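PDB 3VF1: 11R-lipoxygenase from Gersemia fruticosa, which probably adds molecular oxygen to polyunsaturated fatty acids as a calcium-regulated, non-heme iron lipoxygenase with an N-terminal PLAT domain. Local coordinates for residues Ala84-Glu90 and Lys129-Glu135; Asp98-Lys103 and Pro122-Ile128. All coordinates share one frame; numbering follows the deposited sequence.

Both contacts belong to the PLAT beta sandwich, one in each sheet. Contact 1 pairs the edge strand 130-134 with 83-90, and contact 2 joins the two arms of the hairpin 100-109/116-124, nested inside the chain loop that contact 1 closes. Their centres lie about 10 Å apart and they touch: Leu131 CD2 meets Cys123 SG at 3.4 Å and Arg125 CB at 3.7 Å, sheet against sheet, while Glu90 CB packs on Ile128 O at 3.3 Å. The side chain of Glu90 also comes within about 6 Å of that of Asp98, a predicted calcium ligand. The catalytic iron, held by His392, His397, His575, Asn579 and Ile698, belongs to the separate lipoxygenase domain.

Contact 1: residues Ala84-Glu90 and Lys129-Glu135; sequences AMITLKE and KQLVVYE
The edge of one sheet of the PLAT sandwich is formed here, where Ala84-Glu90 runs antiparallel to Lys129-Glu135. Ile86 with Val133 and Leu88 with Leu131 are hydrogen-bonded pairs; the bond from Leu88 N to Leu131 O measures 2.7 Å. At the ends, Glu135 N reaches Ala84 O and Glu90 N reaches Lys129 O. On the face carrying Met85, Thr87 and Lys89, Met85 runs alongside Tyr134 and brings its methyl obliquely to the ring, CE lying 4.0 Å from Tyr134 CE1. CG set between backbone N and carbonyl carbon (chi1 67°) and a bend at chi3 place the sulfur for an oblique Met-aromatic contact, SD 5.5 Å from the Tyr134 ring centroid. Val132 CG2 makes an apolar contact with Met85 SD at 4.0 Å. Lys89 CD lies 3.3 Å from Lys129 O. Helix 148-164 packs on the Met85, Val132 and Tyr134 end of this face, and its Glu157 takes the hydrogen bond of Tyr134 OH. The other face turns inward: Ile86 CG1 packs 3.9 Å from Val133 CB, and strand 116-124 meets Ile86, Leu131 and Val133. Strand 130-134 is the outermost of its antiparallel sheet, and Ile86, Leu88, Leu131 and Val133 face the PLAT beta-sandwich core.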
ATOM      1  N   ALA A  84      22.515  17.623 -22.523  1.00 52.52           N
ATOM      2  CA  ALA A  84      21.478  16.600 -22.524  1.00 52.33           C
ATOM      3  C   ALA A  84      21.525  15.774 -21.244  1.00 52.62           C
ATOM      4  O   ALA A  84      20.498  15.288 -20.773  1.00 53.26           O
ATOM      5  CB  ALA A  84      21.634  15.702 -23.737  1.00 52.86           C
ATOM      6  N   MET A  85      22.721  15.620 -20.685  1.00 51.64           N
ATOM      7  CA  MET A  85      22.900  14.828 -19.476  1.00 51.11           C
ATOM      8  C   MET A  85      24.214  15.171 -18.786  1.00 52.10           C
ATOM      9  O   MET A  85      25.083  15.819 -19.365  1.00 57.70           O
ATOM     10  CB  MET A  85      22.873  13.338 -19.818  1.00 48.11           C
ATOM     11  CG  MET A  85      24.054  12.874 -20.651  1.00 49.74           C
ATOM     12  SD  MET A  85      23.890  11.168 -21.207  1.00 61.95           S
ATOM     13  CE  MET A  85      22.529  11.322 -22.359  1.00 56.26           C
ATOM     14  N   ILE A  86      24.346  14.729 -17.539  1.00 49.28           N
ATOM     15  CA  ILE A  86      25.568  14.926 -16.772  1.00 50.11           C
ATOM     16  C   ILE A  86      25.992  13.599 -16.165  1.00 52.47           C
ATOM     17  O   ILE A  86      25.169  12.706 -15.978  1.00 55.81           O
ATOM     18  CB  ILE A  86      25.367  15.947 -15.636  1.00 51.65           C
ATOM     19  CG1 ILE A  86      24.459  15.364 -14.549  1.00 52.92           C
ATOM     20  CG2 ILE A  86      24.790  17.245 -16.186  1.00 48.38           C
ATOM     21  CD1 ILE A  86      24.201  16.303 -13.386  1.00 52.40           C
ATOM     22  N   THR A  87      27.277  13.473 -15.859  1.00 54.13           N
ATOM     23  CA  THR A  87      27.791  12.270 -15.220  1.00 60.51           C
ATOM     24  C   THR A  87      28.496  12.638 -13.921  1.00 62.02           C
ATOM     25  O   THR A  87      29.292  13.574 -13.879  1.00 62.23           O
ATOM     26  CB  THR A  87      28.768  11.514 -16.136  1.00 62.36           C
ATOM     27  OG1 THR A  87      28.153  11.289 -17.412  1.00 63.82           O
ATOM     28  CG2 THR A  87      29.155  10.179 -15.519  1.00 63.00           C
ATOM     29  N   LEU A  88      28.196  11.894 -12.862  1.00 60.60           N
ATOM     30  CA  LEU A  88      28.744  12.177 -11.544  1.00 61.74           C
ATOM     31  C   LEU A  88      29.554  10.991 -11.039  1.00 62.41           C
ATOM     32  O   LEU A  88      29.137   9.841 -11.177  1.00 62.65           O
ATOM     33  CB  LEU A  88      27.615  12.503 -10.566  1.00 63.13           C
ATOM     34  CG  LEU A  88      26.847  13.789 -10.880  1.00 62.41           C
ATOM     35  CD1 LEU A  88      25.528  13.829 -10.125  1.00 59.60           C
ATOM     36  CD2 LEU A  88      27.693  15.009 -10.544  1.00 66.89           C
ATOM     37  N   LYS A  89      30.714  11.277 -10.460  1.00 66.03           N
ATOM     38  CA  LYS A  89      31.612  10.235  -9.977  1.00 72.91           C
ATOM     39  C   LYS A  89      32.214  10.639  -8.639  1.00 72.40           C
ATOM     40  O   LYS A  89      32.603  11.790  -8.449  1.00 70.75           O
ATOM     41  CB  LYS A  89      32.728   9.994 -10.999  1.00 77.34           C
ATOM     42  CG  LYS A  89      33.822   9.038 -10.537  1.00 82.85           C
ATOM     43  CD  LYS A  89      33.325   7.607 -10.444  1.00 82.19           C
ATOM     44  CE  LYS A  89      34.405   6.678  -9.911  1.00 86.27           C
ATOM     45  NZ  LYS A  89      33.922   5.275  -9.777  1.00 82.07           N
ATOM     46  N   GLU A  90      32.286   9.690  -7.711  1.00 75.31           N
ATOM     47  CA  GLU A  90      32.869   9.959  -6.404  1.00 79.90           C
ATOM     48  C   GLU A  90      34.298  10.463  -6.574  1.00 82.51           C
ATOM     49  O   GLU A  90      35.129   9.813  -7.208  1.00 83.53           O
ATOM     50  CB  GLU A  90      32.827   8.708  -5.519  1.00 79.08           C
ATOM     51  CG  GLU A  90      33.769   7.592  -5.948  1.00 88.23           C
ATOM     52  CD  GLU A  90      35.168   7.744  -5.375  1.00 94.24           C
ATOM     53  OE1 GLU A  90      35.374   8.635  -4.524  1.00 92.41           O
ATOM     54  OE2 GLU A  90      36.062   6.971  -5.779  1.00 95.54           O
ATOM     55  N   LYS A 129      29.044   5.384  -6.589  1.00 72.74           N
ATOM     56  CA  LYS A 129      30.141   5.237  -7.542  1.00 74.17           C
ATOM     57  C   LYS A 129      29.976   6.227  -8.696  1.00 71.87           C
ATOM     58  O   LYS A 129      30.555   7.312  -8.674  1.00 71.66           O
ATOM     59  CB  LYS A 129      30.222   3.801  -8.078  1.00 78.53           C
ATOM     60  CG  LYS A 129      29.978   2.718  -7.040  1.00 85.47           C
ATOM     61  CD  LYS A 129      30.437   1.350  -7.536  1.00 92.41           C
ATOM     62  CE  LYS A 129      29.937   1.060  -8.945  1.00 97.45           C
ATOM     63  NZ  LYS A 129      30.324  -0.304  -9.401  1.00 90.17           N
ATOM     64  N   GLN A 130      29.168   5.863  -9.689  1.00 71.42           N
ATOM     65  CA  GLN A 130      28.996   6.688 -10.878  1.00 68.71           C
ATOM     66  C   GLN A 130      27.520   6.793 -11.246  1.00 61.73           C
ATOM     67  O   GLN A 130      26.840   5.782 -11.407  1.00 61.89           O
ATOM     68  CB  GLN A 130      29.791   6.106 -12.047  1.00 70.96           C
ATOM     69  CG  GLN A 130      29.680   6.907 -13.335  1.00 72.69           C
ATOM     70  CD  GLN A 130      30.557   6.352 -14.440  1.00 78.79           C
ATOM     71  OE1 GLN A 130      31.434   5.522 -14.195  1.00 77.91           O
ATOM     72  NE2 GLN A 130      30.323   6.805 -15.666  1.00 81.95           N
ATOM     73  N   LEU A 131      27.035   8.023 -11.379  1.00 58.59           N
ATOM     74  CA  LEU A 131      25.624   8.268 -11.653  1.00 59.30           C
ATOM     75  C   LEU A 131      25.440   9.206 -12.839  1.00 56.22           C
ATOM     76  O   LEU A 131      25.986  10.307 -12.862  1.00 58.75           O
ATOM     77  CB  LEU A 131      24.952   8.870 -10.417  1.00 60.62           C
ATOM     78  CG  LEU A 131      23.504   9.330 -10.599  1.00 54.66           C
ATOM     79  CD1 LEU A 131      22.579   8.140 -10.798  1.00 52.33           C
ATOM     80  CD2 LEU A 131      23.063  10.168  -9.413  1.00 52.14           C
ATOM     81  N   VAL A 132      24.656   8.767 -13.818  1.00 53.07           N
ATOM     82  CA  VAL A 132      24.351   9.591 -14.984  1.00 54.52           C
ATOM     83  C   VAL A 132      22.915  10.105 -14.907  1.00 51.00           C
ATOM     84  O   VAL A 132      21.976   9.333 -14.720  1.00 53.34           O
ATOM     85  CB  VAL A 132      24.554   8.816 -16.305  1.00 59.89           C
ATOM     86  CG1 VAL A 132      23.703   7.548 -16.335  1.00 64.67           C
ATOM     87  CG2 VAL A 132      24.235   9.707 -17.499  1.00 57.30           C
ATOM     88  N   VAL A 133      22.756  11.417 -15.049  1.00 50.52           N
ATOM     89  CA  VAL A 133      21.453  12.055 -14.903  1.00 46.83           C
ATOM     90  C   VAL A 133      21.062  12.812 -16.167  1.00 44.78           C
ATOM     91  O   VAL A 133      21.790  13.692 -16.621  1.00 45.72           O
ATOM     92  CB  VAL A 133      21.457  13.041 -13.719  1.00 46.63           C
ATOM     93  CG1 VAL A 133      20.063  13.608 -13.490  1.00 47.03           C
ATOM     94  CG2 VAL A 133      21.974  12.360 -12.461  1.00 46.85           C
ATOM     95  N   TYR A 134      19.909  12.468 -16.731  1.00 42.49           N
ATOM     96  CA  TYR A 134      19.402  13.157 -17.913  1.00 40.09           C
ATOM     97  C   TYR A 134      18.853  14.523 -17.537  1.00 43.05           C
ATOM     98  O   TYR A 134      18.666  14.825 -16.359  1.00 46.36           O
ATOM     99  CB  TYR A 134      18.281  12.355 -18.574  1.00 41.41           C
ATOM    100  CG  TYR A 134      18.649  10.941 -18.952  1.00 42.31           C
ATOM    101  CD1 TYR A 134      19.198  10.653 -20.193  1.00 48.35           C
ATOM    102  CD2 TYR A 134      18.429   9.891 -18.075  1.00 42.66           C
ATOM    103  CE1 TYR A 134      19.524   9.359 -20.545  1.00 43.22           C
ATOM    104  CE2 TYR A 134      18.753   8.600 -18.416  1.00 43.60           C
ATOM    105  CZ  TYR A 134      19.300   8.339 -19.649  1.00 43.26           C
ATOM    106  OH  TYR A 134      19.616   7.042 -19.974  1.00 47.05           O
ATOM    107  N   GLU A 135      18.586  15.342 -18.547  1.00 45.31           N
ATOM    108  CA  GLU A 135      17.919  16.620 -18.340  1.00 45.63           C
ATOM    109  C   GLU A 135      16.422  16.362 -18.173  1.00 44.61           C
ATOM    110  O   GLU A 135      15.898  15.376 -18.688  1.00 44.69           O
ATOM    111  CB  GLU A 135      18.192  17.555 -19.519  1.00 43.19           C
ATOM    112  CG  GLU A 135      17.954  19.030 -19.229  1.00 45.52           C
ATOM    113  CD  GLU A 135      16.503  19.441 -19.393  1.00 51.65           C
ATOM    114  OE1 GLU A 135      15.751  18.720 -20.082  1.00 50.52           O
ATOM    115  OE2 GLU A 135      16.114  20.491 -18.835  1.00 52.56           O
TER

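Contact 2: residues Asp98-Lys103 and Pro122-Ile128; sequences DWYIAK and PCYRWVI
Tyr100 and Trp126, a non-hydrogen-bonded pair, meet with the tyrosine edge directed at the indole face, their planes at 55°. The tyrosine CG lies opposite the backbone N (chi1 -179°), which turns the ring edge to the indole while Tyr100 CB stays over the six-membered ring of Trp126, 3.6 Å from its centroid. The carbonyl of Asp98 lies at the indole edge, its O 3.2 Å from Trp126 CZ3. Further along, Ala102 O, 3.3 Å above the centre of the Tyr124 ring, also accepts the N-H of Cys123 and, weakly, that of Tyr124. These contacts join the strands of the PLAT hairpin 100-109/116-124 and the chain just beyond their ends; Tyr124 and Arg125 both face Ile101 in a G1 beta bulge. Straighter bonds, Ile101 N to Arg125 O at 3.1 Å and Val127 N to Trp99 O at 3.2 Å, lie on the Trp126 side. Outside the pair, Lys191 makes a cation-pi contact with Trp126, while Asp192 OD1 accepts its backbone N-H. Replacing Trp126 by alanine removes the indole, which would probably open a gap beside Tyr100, leave its ring freer to turn, and strip Lys191 of its cation-pi partner. Gly33, like Asp98 predicted to bind calcium, lies about 4 Å from the Trp126 side chain.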
ATOM      1  N   ASP A  98      28.764   9.501   0.874  1.00 69.74           N
ATOM      2  CA  ASP A  98      27.850   9.434  -0.258  1.00 65.27           C
ATOM      3  C   ASP A  98      26.976  10.681  -0.289  1.00 60.88           C
ATOM      4  O   ASP A  98      26.278  10.988   0.676  1.00 61.32           O
ATOM      5  CB  ASP A  98      26.981   8.181  -0.181  1.00 64.92           C
ATOM      6  CG  ASP A  98      27.763   6.910  -0.446  1.00 69.78           C
ATOM      7  OD1 ASP A  98      28.771   6.974  -1.181  1.00 69.79           O
ATOM      8  OD2 ASP A  98      27.369   5.848   0.078  1.00 70.95           O
ATOM      9  N   TRP A  99      27.031  11.400  -1.404  1.00 55.62           N
ATOM     10  CA  TRP A  99      26.269  12.631  -1.564  1.00 53.86           C
ATOM     11  C   TRP A  99      24.889  12.338  -2.138  1.00 49.44           C
ATOM     12  O   TRP A  99      24.768  11.825  -3.251  1.00 49.19           O
ATOM     13  CB  TRP A  99      27.019  13.590  -2.491  1.00 55.56           C
ATOM     14  CG  TRP A  99      26.579  15.019  -2.381  1.00 55.71           C
ATOM     15  CD1 TRP A  99      25.520  15.501  -1.665  1.00 57.53           C
ATOM     16  CD2 TRP A  99      27.192  16.155  -3.004  1.00 60.12           C
ATOM     17  NE1 TRP A  99      25.436  16.867  -1.805  1.00 56.48           N
ATOM     18  CE2 TRP A  99      26.451  17.292  -2.623  1.00 60.07           C
ATOM     19  CE3 TRP A  99      28.295  16.321  -3.848  1.00 63.25           C
ATOM     20  CZ2 TRP A  99      26.777  18.575  -3.056  1.00 58.43           C
ATOM     21  CZ3 TRP A  99      28.617  17.596  -4.277  1.00 63.80           C
ATOM     22  CH2 TRP A  99      27.860  18.707  -3.881  1.00 59.93           C
ATOM     23  N   TYR A 100      23.851  12.657  -1.373  1.00 46.93           N
ATOM     24  CA  TYR A 100      22.483  12.529  -1.862  1.00 46.15           C
ATOM     25  C   TYR A 100      22.042  13.855  -2.466  1.00 41.82           C
ATOM     26  O   TYR A 100      21.810  14.830  -1.749  1.00 40.29           O
ATOM     27  CB  TYR A 100      21.531  12.113  -0.739  1.00 45.77           C
ATOM     28  CG  TYR A 100      20.105  11.944  -1.203  1.00 43.78           C
ATOM     29  CD1 TYR A 100      19.697  10.782  -1.844  1.00 44.11           C
ATOM     30  CD2 TYR A 100      19.169  12.949  -1.009  1.00 42.87           C
ATOM     31  CE1 TYR A 100      18.393  10.626  -2.276  1.00 41.50           C
ATOM     32  CE2 TYR A 100      17.864  12.802  -1.437  1.00 43.27           C
ATOM     33  CZ  TYR A 100      17.482  11.638  -2.069  1.00 43.96           C
ATOM     34  OH  TYR A 100      16.183  11.487  -2.497  1.00 44.48           O
ATOM     35  N   ILE A 101      21.928  13.882  -3.789  1.00 43.11           N
ATOM     36  CA  ILE A 101      21.665  15.119  -4.514  1.00 46.50           C
ATOM     37  C   ILE A 101      20.218  15.202  -4.990  1.00 43.18           C
ATOM     38  O   ILE A 101      19.712  14.289  -5.643  1.00 42.29           O
ATOM     39  CB  ILE A 101      22.601  15.247  -5.729  1.00 46.81           C
ATOM     40  CG1 ILE A 101      24.060  15.269  -5.266  1.00 47.07           C
ATOM     41  CG2 ILE A 101      22.274  16.504  -6.526  1.00 46.89           C
ATOM     42  CD1 ILE A 101      25.067  15.225  -6.393  1.00 48.12           C
ATOM     43  N   ALA A 102      19.557  16.307  -4.656  1.00 40.63           N
ATOM     44  CA  ALA A 102      18.195  16.553  -5.109  1.00 41.59           C
ATOM     45  C   ALA A 102      18.190  16.794  -6.613  1.00 45.57           C
ATOM     46  O   ALA A 102      17.589  16.031  -7.371  1.00 45.19           O
ATOM     47  CB  ALA A 102      17.600  17.745  -4.378  1.00 41.10           C
ATOM     48  N   LYS A 103      18.865  17.858  -7.040  1.00 49.13           N
ATOM     49  CA  LYS A 103      18.988  18.166  -8.460  1.00 49.77           C
ATOM     50  C   LYS A 103      20.179  19.077  -8.730  1.00 48.29           C
ATOM     51  O   LYS A 103      20.718  19.701  -7.817  1.00 50.32           O
ATOM     52  CB  LYS A 103      17.706  18.820  -8.980  1.00 52.17           C
ATOM     53  CG  LYS A 103      17.355  20.132  -8.301  1.00 51.04           C
ATOM     54  CD  LYS A 103      15.980  20.621  -8.732  1.00 54.64           C
ATOM     55  CE  LYS A 103      15.576  21.887  -7.994  1.00 66.87           C
ATOM     56  NZ  LYS A 103      14.198  22.322  -8.351  1.00 67.72           N
ATOM     57  N   PRO A 122      16.908  16.769 -12.624  1.00 49.13           N
ATOM     58  CA  PRO A 122      16.251  16.126 -11.481  1.00 42.83           C
ATOM     59  C   PRO A 122      16.926  14.801 -11.149  1.00 43.48           C
ATOM     60  O   PRO A 122      16.973  13.913 -12.001  1.00 48.60           O
ATOM     61  CB  PRO A 122      14.816  15.895 -11.977  1.00 45.03           C
ATOM     62  CG  PRO A 122      14.658  16.786 -13.171  1.00 46.55           C
ATOM     63  CD  PRO A 122      16.011  16.868 -13.788  1.00 44.01           C
ATOM     64  N   CYS A 123      17.445  14.673  -9.932  1.00 43.17           N
ATOM     65  CA  CYS A 123      18.265  13.522  -9.568  1.00 42.44           C
ATOM     66  C   CYS A 123      17.626  12.689  -8.456  1.00 42.61           C
ATOM     67  O   CYS A 123      17.021  11.651  -8.723  1.00 42.32           O
ATOM     68  CB  CYS A 123      19.659  13.994  -9.148  1.00 41.89           C
ATOM     69  SG  CYS A 123      20.796  12.666  -8.707  1.00 55.28           S
ATOM     70  N   TYR A 124      17.764  13.146  -7.215  1.00 42.50           N
ATOM     71  CA  TYR A 124      17.231  12.423  -6.064  1.00 41.01           C
ATOM     72  C   TYR A 124      17.817  11.015  -5.976  1.00 40.64           C
ATOM     73  O   TYR A 124      17.089  10.026  -5.883  1.00 40.32           O
ATOM     74  CB  TYR A 124      15.705  12.380  -6.134  1.00 38.33           C
ATOM     75  CG  TYR A 124      15.096  13.755  -6.269  1.00 37.95           C
ATOM     76  CD1 TYR A 124      15.022  14.608  -5.179  1.00 38.01           C
ATOM     77  CD2 TYR A 124      14.617  14.208  -7.489  1.00 37.65           C
ATOM     78  CE1 TYR A 124      14.477  15.871  -5.295  1.00 39.96           C
ATOM     79  CE2 TYR A 124      14.068  15.470  -7.616  1.00 37.88           C
ATOM     80  CZ  TYR A 124      14.002  16.297  -6.515  1.00 40.46           C
ATOM     81  OH  TYR A 124      13.460  17.558  -6.630  1.00 45.90           O
ATOM     82  N   ARG A 125      19.143  10.945  -6.006  1.00 42.74           N
ATOM     83  CA  ARG A 125      19.862   9.682  -5.912  1.00 43.96           C
ATOM     84  C   ARG A 125      21.137   9.877  -5.103  1.00 44.46           C
ATOM     85  O   ARG A 125      21.630  10.997  -4.967  1.00 45.73           O
ATOM     86  CB  ARG A 125      20.247   9.181  -7.304  1.00 48.26           C
ATOM     87  CG  ARG A 125      19.099   9.046  -8.289  1.00 47.61           C
ATOM     88  CD  ARG A 125      18.313   7.767  -8.077  1.00 50.58           C
ATOM     89  NE  ARG A 125      17.626   7.351  -9.300  1.00 49.68           N
ATOM     90  CZ  ARG A 125      18.166   6.592 -10.249  1.00 47.97           C
ATOM     91  NH1 ARG A 125      19.412   6.147 -10.136  1.00 52.22           N
ATOM     92  NH2 ARG A 125      17.456   6.272 -11.320  1.00 45.89           N
ATOM     93  N   TRP A 126      21.668   8.785  -4.565  1.00 44.78           N
ATOM     94  CA  TRP A 126      23.007   8.798  -3.991  1.00 50.61           C
ATOM     95  C   TRP A 126      23.999   8.569  -5.124  1.00 51.82           C
ATOM     96  O   TRP A 126      23.762   7.734  -5.995  1.00 45.78           O
ATOM     97  CB  TRP A 126      23.164   7.696  -2.942  1.00 50.23           C
ATOM     98  CG  TRP A 126      22.217   7.798  -1.783  1.00 48.58           C
ATOM     99  CD1 TRP A 126      20.959   7.276  -1.705  1.00 47.32           C
ATOM    100  CD2 TRP A 126      22.459   8.447  -0.528  1.00 46.13           C
ATOM    101  NE1 TRP A 126      20.400   7.565  -0.483  1.00 47.07           N
ATOM    102  CE2 TRP A 126      21.301   8.283   0.258  1.00 48.10           C
ATOM    103  CE3 TRP A 126      23.541   9.153   0.005  1.00 47.39           C
ATOM    104  CZ2 TRP A 126      21.193   8.801   1.546  1.00 48.59           C
ATOM    105  CZ3 TRP A 126      23.432   9.667   1.285  1.00 50.05           C
ATOM    106  CH2 TRP A 126      22.268   9.488   2.041  1.00 51.10           C
ATOM    107  N   VAL A 127      25.104   9.309  -5.122  1.00 51.98           N
ATOM    108  CA  VAL A 127      26.118   9.137  -6.158  1.00 58.39           C
ATOM    109  C   VAL A 127      26.813   7.785  -6.026  1.00 61.75           C
ATOM    110  O   VAL A 127      26.944   7.047  -7.004  1.00 65.88           O
ATOM    111  CB  VAL A 127      27.183  10.261  -6.131  1.00 58.14           C
ATOM    112  CG1 VAL A 127      26.539  11.610  -6.402  1.00 51.65           C
ATOM    113  CG2 VAL A 127      27.933  10.275  -4.805  1.00 63.52           C
ATOM    114  N   ILE A 128      27.238   7.456  -4.810  1.00 59.15           N
ATOM    115  CA  ILE A 128      27.962   6.216  -4.556  1.00 68.44           C
ATOM    116  C   ILE A 128      29.185   6.096  -5.474  1.00 74.04           C
ATOM    117  O   ILE A 128      30.242   6.647  -5.168  1.00 73.90           O
ATOM    118  CB  ILE A 128      27.040   4.987  -4.708  1.00 65.67           C
ATOM    119  CG1 ILE A 128      25.814   5.137  -3.805  1.00 60.47           C
ATOM    120  CG2 ILE A 128      27.795   3.711  -4.367  1.00 67.18           C
ATOM    121  CD1 ILE A 128      24.798   4.027  -3.965  1.00 63.02           C
TER